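Local coordinates for CBS domain-containing protein (Thermoplasma acidophilum DSM 1728, PDB 1PVM) that is of unknown function but couples a pair of CBS domains to a metal-binding zinc-ribbon-like domain, at residues E58-K63 and R78-K83; V157-P162 and R174-A179. One frame throughout, in Å; residues are numbered along the deposited sequence.

Contact 1 of 2, residues E58-K63 and R78-K83; sequences ERSIIK and RLVMRK
In the CBS pair, S60 on helix 58-65 meets V80 and R82 of the loop that leads to strand 87-89. The R82 guanidinium lies flat on the helix, with S60 CA 3.8 Å above its plane and over its centre. A bend at chi2 (-52°) brings the arginine chain round to this position. At the edge of the group, close to its plane, R82 NH2 meets R59 CG at 3.3 Å. The two guanidinium planes stand nearly perpendicular, 83° apart, and R59 NE remains 5.8 Å from R82 NH2. R59 carries its own charge away from R82: outside the two segments, its NE forms a salt bridge with E58 of the second subunit, which would probably offset the nearness of two like charges.

Beside S60, V80 presses one methyl against the helix backbone: V80 CG1 comes to 3.3 Å from S60 O and also lies against I61 CG1 at 4.2 Å. The S60 side chain sits between valine and arginine, with S60 CB 3.4 Å from V80 O. Its hydroxyl OG hydrogen-bonds to S57 O, just before the segment, while also touching V80 CG1. The loop is braced internally by K83 NZ, which donates to R78 O at 2.9 Å from above the carbonyl plane and also forms a salt bridge with E184.

No hydrogen bond crosses between 58-63 and 78-83, and V80 O is buried without a polar partner. Cohesion here therefore rests on shape, on a valine methyl and a flat cationic group laid against helix backbone, while the polar ends of R59 and S60 are satisfied by partners beyond the two segments.

Contact 2 of 2, residues V157-P162 and R174-A179; sequences VGVLEP and RCSNPA. With HG (mercury (II) ion), chain D.
C175 SG binds the mercury ion at 2.6 Å and lies 3.5 Å from G158 CA, where a beta carbon would collide with the sulfur. The thiolate also accepts a hydrogen bond from N177 N at 3.2 Å, which may temper its negative charge. C152, C155 and C180 supply the other three ligands of a site that holds iron(II) in another structure of this protein and is predicted to bind zinc.

Just beyond the metal, N177 CB packs on G158 CA, and N177 ND2 reaches V157 CG2. N177 OD1 turns back to accept from A179 N at 3.0 Å, an Asx turn in the chain approaching C180. With an alanine at N177, that acceptor is gone, so A179 N would probably lose its mate and the turn be freer to shift.

Further out, S176 engages both the N-H and the carbonyl of V159: S176 OG, placed between its own backbone N and carbonyl carbon (chi1 67°), accepts from V159 N at 3.0 Å, and S176 N donates to V159 O at 2.9 Å. E161 and R174 then exchange two backbone bonds, E161 N to R174 O (2.9 Å) and R174 N to E161 O (2.8 Å). This antiparallel hairpin, delivering a cysteine ligand from its end, is consistent with the zinc-ribbon-like fold of this domain.

Read from the N terminus, the chain completes strand 52-57 and enters helix 58-65; contact 1 then closes a loop of 14 intervening residues by bringing 78-83 back onto that helix, tying helix 58-65 of the first CBS range to the loop ahead of strand 87-89, which falls in the second. The chain goes on through helix 133-145 before contact 2 closes a shorter loop, with 11 residues between its segments, as a beta hairpin in the C-terminal domain. The two loops follow in series, neither nested nor crossing. Their centres lie about 17 Å apart, yet they touch where K83 CE packs on L160 CD1 at 3.7 Å, bringing the CBS pair and the metal-binding domain together.

Contact 1 of 2, residues E58-K63 and R78-K83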
ATOM      1  N   GLU B  58       2.411   3.736  -2.674  1.00  8.96           N
ATOM      2  CA  GLU B  58       1.048   3.528  -2.194  1.00  9.89           C
ATOM      3  C   GLU B  58       0.822   4.275  -0.889  1.00  8.63           C
ATOM      4  O   GLU B  58      -0.178   4.973  -0.724  1.00  8.69           O
ATOM      5  CB  GLU B  58       0.771   2.050  -1.930  1.00 13.50           C
ATOM      6  CG  GLU B  58       0.417   1.220  -3.133  1.00 18.17           C
ATOM      7  CD  GLU B  58      -0.185  -0.117  -2.723  1.00 20.77           C
ATOM      8  OE1 GLU B  58       0.513  -0.917  -2.063  1.00 18.83           O
ATOM      9  OE2 GLU B  58      -1.363  -0.359  -3.056  1.00 21.91           O
ATOM     10  N   ARG B  59       1.752   4.111   0.045  1.00  7.78           N
ATOM     11  CA  ARG B  59       1.635   4.761   1.339  1.00  8.23           C
ATOM     12  C   ARG B  59       1.610   6.285   1.205  1.00  8.25           C
ATOM     13  O   ARG B  59       0.875   6.953   1.933  1.00  8.24           O
ATOM     14  CB  ARG B  59       2.779   4.311   2.264  1.00  8.46           C
ATOM     15  CG  ARG B  59       2.665   4.805   3.708  1.00  8.51           C
ATOM     16  CD  ARG B  59       1.324   4.450   4.334  1.00  9.32           C
ATOM     17  NE  ARG B  59       1.101   3.009   4.390  1.00  9.58           N
ATOM     18  CZ  ARG B  59       1.703   2.184   5.243  1.00  9.15           C
ATOM     19  NH1 ARG B  59       2.574   2.654   6.127  1.00  9.42           N
ATOM     20  NH2 ARG B  59       1.433   0.886   5.205  1.00  9.67           N
ATOM     21  N   SER B  60       2.388   6.841   0.275  1.00  7.72           N
ATOM     22  CA  SER B  60       2.392   8.298   0.115  1.00  7.60           C
ATOM     23  C   SER B  60       0.984   8.777  -0.266  1.00  8.13           C
ATOM     24  O   SER B  60       0.541   9.835   0.171  1.00  7.80           O
ATOM     25  CB  SER B  60       3.420   8.744  -0.945  1.00  7.73           C
ATOM     26  OG  SER B  60       3.046   8.385  -2.265  1.00  7.06           O
ATOM     27  N   ILE B  61       0.281   7.984  -1.067  1.00  7.61           N
ATOM     28  CA  ILE B  61      -1.076   8.330  -1.482  1.00  7.74           C
ATOM     29  C   ILE B  61      -2.048   8.235  -0.300  1.00  8.01           C
ATOM     30  O   ILE B  61      -2.904   9.102  -0.114  1.00  7.80           O
ATOM     31  CB  ILE B  61      -1.531   7.398  -2.630  1.00  7.35           C
ATOM     32  CG1 ILE B  61      -0.662   7.664  -3.862  1.00  9.11           C
ATOM     33  CG2 ILE B  61      -2.998   7.612  -2.941  1.00  7.18           C
ATOM     34  CD1 ILE B  61      -0.784   6.629  -4.956  1.00  9.31           C
ATOM     35  N   ILE B  62      -1.904   7.188   0.509  1.00  8.65           N
ATOM     36  CA  ILE B  62      -2.773   6.994   1.670  1.00  9.84           C
ATOM     37  C   ILE B  62      -2.539   8.068   2.741  1.00 10.65           C
ATOM     38  O   ILE B  62      -3.489   8.589   3.343  1.00 10.36           O
ATOM     39  CB  ILE B  62      -2.544   5.597   2.314  1.00 10.42           C
ATOM     40  CG1 ILE B  62      -2.910   4.486   1.324  1.00 13.03           C
ATOM     41  CG2 ILE B  62      -3.352   5.470   3.597  1.00 12.35           C
ATOM     42  CD1 ILE B  62      -4.338   4.518   0.829  1.00 13.30           C
ATOM     43  N   LYS B  63      -1.276   8.413   2.963  1.00 10.73           N
ATOM     44  CA  LYS B  63      -0.913   9.394   3.986  1.00 12.11           C
ATOM     45  C   LYS B  63      -1.016  10.857   3.572  1.00 11.87           C
ATOM     46  O   LYS B  63      -1.381  11.709   4.381  1.00 11.17           O
ATOM     47  CB  LYS B  63       0.523   9.143   4.472  1.00 14.82           C
ATOM     48  CG  LYS B  63       0.740   7.858   5.262  1.00 19.40           C
ATOM     49  CD  LYS B  63       0.243   7.970   6.697  1.00 23.33           C
ATOM     50  CE  LYS B  63       1.009   9.026   7.484  1.00 25.81           C
ATOM     51  NZ  LYS B  63       0.594   9.073   8.920  1.00 27.83           N
ATOM     52  N   ARG B  78       3.257  15.981  -7.116  1.00  6.67           N
ATOM     53  CA  ARG B  78       4.323  16.708  -6.419  1.00  7.08           C
ATOM     54  C   ARG B  78       3.902  16.979  -4.970  1.00  7.93           C
ATOM     55  O   ARG B  78       4.741  17.081  -4.076  1.00  8.03           O
ATOM     56  CB  ARG B  78       4.625  18.031  -7.131  1.00  8.39           C
ATOM     57  CG  ARG B  78       3.417  18.933  -7.286  1.00 10.58           C
ATOM     58  CD  ARG B  78       3.629  19.985  -8.370  1.00 13.51           C
ATOM     59  NE  ARG B  78       4.666  20.949  -8.014  1.00 13.61           N
ATOM     60  CZ  ARG B  78       5.145  21.868  -8.848  1.00 15.90           C
ATOM     61  NH1 ARG B  78       4.682  21.943 -10.090  1.00 13.44           N
ATOM     62  NH2 ARG B  78       6.081  22.716  -8.436  1.00 16.19           N
ATOM     63  N   LEU B  79       2.595  17.080  -4.742  1.00  7.85           N
ATOM     64  CA  LEU B  79       2.068  17.337  -3.404  1.00  8.38           C
ATOM     65  C   LEU B  79       1.937  16.065  -2.577  1.00  7.43           C
ATOM     66  O   LEU B  79       1.660  16.121  -1.383  1.00  8.38           O
ATOM     67  CB  LEU B  79       0.685  17.988  -3.499  1.00  9.43           C
ATOM     68  CG  LEU B  79       0.587  19.348  -4.191  1.00 12.32           C
ATOM     69  CD1 LEU B  79      -0.857  19.816  -4.190  1.00 11.32           C
ATOM     70  CD2 LEU B  79       1.472  20.350  -3.471  1.00 12.33           C
ATOM     71  N   VAL B  80       2.152  14.922  -3.216  1.00  7.11           N
ATOM     72  CA  VAL B  80       1.983  13.627  -2.563  1.00  7.10           C
ATOM     73  C   VAL B  80       3.252  12.795  -2.401  1.00  7.45           C
ATOM     74  O   VAL B  80       3.455  12.158  -1.367  1.00  7.59           O
ATOM     75  CB  VAL B  80       0.943  12.788  -3.349  1.00  8.25           C
ATOM     76  CG1 VAL B  80       0.684  11.465  -2.651  1.00  8.09           C
ATOM     77  CG2 VAL B  80      -0.348  13.581  -3.493  1.00  9.04           C
ATOM     78  N   MET B  81       4.095  12.805  -3.428  1.00  6.68           N
ATOM     79  CA  MET B  81       5.331  12.028  -3.451  1.00  7.10           C
ATOM     80  C   MET B  81       6.259  12.226  -2.263  1.00  6.53           C
ATOM     81  O   MET B  81       6.222  13.256  -1.591  1.00  7.15           O
ATOM     82  CB  MET B  81       6.118  12.380  -4.703  1.00  7.51           C
ATOM     83  CG  MET B  81       6.670  13.799  -4.658  1.00  9.13           C
ATOM     84  SD  MET B  81       7.331  14.323  -6.235  1.00  9.72           S
ATOM     85  CE  MET B  81       5.895  14.099  -7.247  1.00 24.45           C
ATOM     86  N   ARG B  82       7.097  11.226  -2.010  1.00  6.59           N
ATOM     87  CA  ARG B  82       8.097  11.341  -0.958  1.00  7.94           C
ATOM     88  C   ARG B  82       9.135  12.265  -1.592  1.00  8.92           C
ATOM     89  O   ARG B  82       9.585  12.018  -2.712  1.00  8.96           O
ATOM     90  CB  ARG B  82       8.765   9.992  -0.664  1.00  7.87           C
ATOM     91  CG  ARG B  82       7.822   8.863  -0.281  1.00 11.65           C
ATOM     92  CD  ARG B  82       6.916   9.273   0.847  1.00 15.83           C
ATOM     93  NE  ARG B  82       6.268   8.134   1.487  1.00 14.21           N
ATOM     94  CZ  ARG B  82       5.392   8.256   2.475  1.00 15.90           C
ATOM     95  NH1 ARG B  82       5.064   9.462   2.919  1.00 17.83           N
ATOM     96  NH2 ARG B  82       4.859   7.178   3.035  1.00 18.46           N
ATOM     97  N   LYS B  83       9.515  13.330  -0.897  1.00  8.41           N
ATOM     98  CA  LYS B  83      10.504  14.252  -1.436  1.00  8.76           C
ATOM     99  C   LYS B  83      11.329  14.851  -0.304  1.00  9.17           C
ATOM    100  O   LYS B  83      10.799  15.127   0.767  1.00  8.90           O
ATOM    101  CB  LYS B  83       9.813  15.359  -2.246  1.00  7.92           C
ATOM    102  CG  LYS B  83       8.840  16.239  -1.469  1.00  9.17           C
ATOM    103  CD  LYS B  83       8.140  17.213  -2.425  1.00  9.52           C
ATOM    104  CE  LYS B  83       7.164  18.138  -1.707  1.00 10.60           C
ATOM    105  NZ  LYS B  83       6.388  18.967  -2.681  1.00 11.33           N
TER

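Contact 2 of 2, residues V157-P162 and R174-A179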
ATOM      1  N   VAL B 157      15.566  22.686   3.427  1.00 17.18           N
ATOM      2  CA  VAL B 157      15.921  22.224   4.766  1.00 19.74           C
ATOM      3  C   VAL B 157      14.741  22.065   5.721  1.00 18.57           C
ATOM      4  O   VAL B 157      14.802  21.276   6.667  1.00 19.05           O
ATOM      5  CB  VAL B 157      16.939  23.173   5.424  1.00 20.48           C
ATOM      6  CG1 VAL B 157      18.257  23.095   4.696  1.00 22.91           C
ATOM      7  CG2 VAL B 157      16.414  24.592   5.395  1.00 21.43           C
ATOM      8  N   GLY B 158      13.674  22.814   5.471  1.00 16.35           N
ATOM      9  CA  GLY B 158      12.512  22.742   6.333  1.00 15.21           C
ATOM     10  C   GLY B 158      11.731  21.455   6.174  1.00 14.26           C
ATOM     11  O   GLY B 158      11.771  20.814   5.124  1.00 12.52           O
ATOM     12  N   VAL B 159      11.024  21.073   7.231  1.00 13.63           N
ATOM     13  CA  VAL B 159      10.207  19.864   7.213  1.00 13.22           C
ATOM     14  C   VAL B 159       8.761  20.255   6.937  1.00 13.46           C
ATOM     15  O   VAL B 159       8.213  21.134   7.604  1.00 13.20           O
ATOM     16  CB  VAL B 159      10.273  19.114   8.568  1.00 14.16           C
ATOM     17  CG1 VAL B 159       9.285  17.951   8.570  1.00 15.18           C
ATOM     18  CG2 VAL B 159      11.685  18.598   8.809  1.00 14.13           C
ATOM     19  N   LEU B 160       8.152  19.617   5.940  1.00 12.47           N
ATOM     20  CA  LEU B 160       6.763  19.900   5.595  1.00 11.98           C
ATOM     21  C   LEU B 160       5.852  19.186   6.587  1.00 12.86           C
ATOM     22  O   LEU B 160       5.839  17.958   6.653  1.00 14.28           O
ATOM     23  CB  LEU B 160       6.463  19.428   4.170  1.00 11.24           C
ATOM     24  CG  LEU B 160       7.210  20.175   3.060  1.00  9.93           C
ATOM     25  CD1 LEU B 160       6.887  19.550   1.718  1.00 11.45           C
ATOM     26  CD2 LEU B 160       6.814  21.645   3.071  1.00 10.88           C
ATOM     27  N   GLU B 161       5.098  19.964   7.361  1.00 12.51           N
ATOM     28  CA  GLU B 161       4.194  19.422   8.372  1.00 13.08           C
ATOM     29  C   GLU B 161       2.743  19.663   7.974  1.00 11.10           C
ATOM     30  O   GLU B 161       2.415  20.694   7.394  1.00 10.71           O
ATOM     31  CB  GLU B 161       4.457  20.090   9.726  1.00 16.85           C
ATOM     32  CG  GLU B 161       5.885  19.955  10.258  1.00 24.72           C
ATOM     33  CD  GLU B 161       6.202  18.564  10.791  1.00 31.60           C
ATOM     34  OE1 GLU B 161       7.321  18.370  11.317  1.00 34.85           O
ATOM     35  OE2 GLU B 161       5.338  17.662  10.687  1.00 35.67           O
ATOM     36  N   PRO B 162       1.852  18.715   8.298  1.00 10.94           N
ATOM     37  CA  PRO B 162       0.420  18.799   7.983  1.00 11.47           C
ATOM     38  C   PRO B 162      -0.313  19.881   8.771  1.00  9.53           C
ATOM     39  O   PRO B 162      -0.070  20.048   9.958  1.00 10.87           O
ATOM     40  CB  PRO B 162      -0.113  17.415   8.370  1.00 11.43           C
ATOM     41  CG  PRO B 162       1.111  16.537   8.462  1.00 15.49           C
ATOM     42  CD  PRO B 162       2.171  17.450   8.982  1.00 12.82           C
ATOM     43  N   ARG B 174       2.901  22.682   5.553  1.00 10.71           N
ATOM     44  CA  ARG B 174       3.638  23.919   5.765  1.00 11.62           C
ATOM     45  C   ARG B 174       5.070  23.673   6.208  1.00 10.04           C
ATOM     46  O   ARG B 174       5.328  22.820   7.049  1.00 10.28           O
ATOM     47  CB  ARG B 174       2.901  24.748   6.820  1.00 12.32           C
ATOM     48  CG  ARG B 174       3.567  26.046   7.234  1.00 15.77           C
ATOM     49  CD  ARG B 174       2.731  26.711   8.325  1.00 21.03           C
ATOM     50  NE  ARG B 174       1.348  26.881   7.883  1.00 27.52           N
ATOM     51  CZ  ARG B 174       0.293  26.946   8.694  1.00 29.33           C
ATOM     52  NH1 ARG B 174       0.451  26.852  10.011  1.00 27.91           N
ATOM     53  NH2 ARG B 174      -0.924  27.095   8.183  1.00 27.67           N
ATOM     54  N   CYS B 175       5.999  24.428   5.639  1.00 10.58           N
ATOM     55  CA  CYS B 175       7.400  24.289   6.005  1.00 10.93           C
ATOM     56  C   CYS B 175       7.628  24.713   7.457  1.00 13.22           C
ATOM     57  O   CYS B 175       7.102  25.735   7.910  1.00 13.86           O
ATOM     58  CB  CYS B 175       8.264  25.143   5.086  1.00 11.48           C
ATOM     59  SG  CYS B 175      10.003  25.096   5.542  1.00 12.28           S
ATOM     60  N   SER B 176       8.422  23.930   8.180  1.00 13.42           N
ATOM     61  CA  SER B 176       8.713  24.220   9.580  1.00 15.95           C
ATOM     62  C   SER B 176       9.892  25.178   9.750  1.00 16.78           C
ATOM     63  O   SER B 176      10.225  25.558  10.871  1.00 18.54           O
ATOM     64  CB  SER B 176       9.012  22.923  10.329  1.00 14.83           C
ATOM     65  OG  SER B 176      10.218  22.353   9.852  1.00 17.95           O
ATOM     66  N   ASN B 177      10.529  25.558   8.647  1.00 17.88           N
ATOM     67  CA  ASN B 177      11.661  26.482   8.706  1.00 19.83           C
ATOM     68  C   ASN B 177      11.139  27.882   9.054  1.00 21.73           C
ATOM     69  O   ASN B 177      10.363  28.471   8.300  1.00 20.58           O
ATOM     70  CB  ASN B 177      12.384  26.515   7.353  1.00 19.87           C
ATOM     71  CG  ASN B 177      13.625  27.403   7.361  1.00 20.26           C
ATOM     72  OD1 ASN B 177      13.845  28.184   8.287  1.00 19.91           O
ATOM     73  ND2 ASN B 177      14.434  27.290   6.316  1.00 17.20           N
ATOM     74  N   PRO B 178      11.557  28.427  10.209  1.00 25.11           N
ATOM     75  CA  PRO B 178      11.124  29.760  10.647  1.00 26.00           C
ATOM     76  C   PRO B 178      11.419  30.848   9.618  1.00 25.91           C
ATOM     77  O   PRO B 178      10.585  31.717   9.363  1.00 25.94           O
ATOM     78  CB  PRO B 178      11.910  29.969  11.940  1.00 26.51           C
ATOM     79  CG  PRO B 178      12.052  28.579  12.473  1.00 27.30           C
ATOM     80  CD  PRO B 178      12.418  27.801  11.228  1.00 26.05           C
ATOM     81  N   ALA B 179      12.609  30.783   9.028  1.00 25.24           N
ATOM     82  CA  ALA B 179      13.036  31.763   8.037  1.00 25.47           C
ATOM     83  C   ALA B 179      12.359  31.573   6.690  1.00 25.37           C
ATOM     84  O   ALA B 179      12.569  32.365   5.772  1.00 25.68           O
ATOM     85  CB  ALA B 179      14.550  31.705   7.866  1.00 25.48           C
TER
HETATM   86 HG    HG D 602      10.888  26.107   3.358  1.00 24.85          HG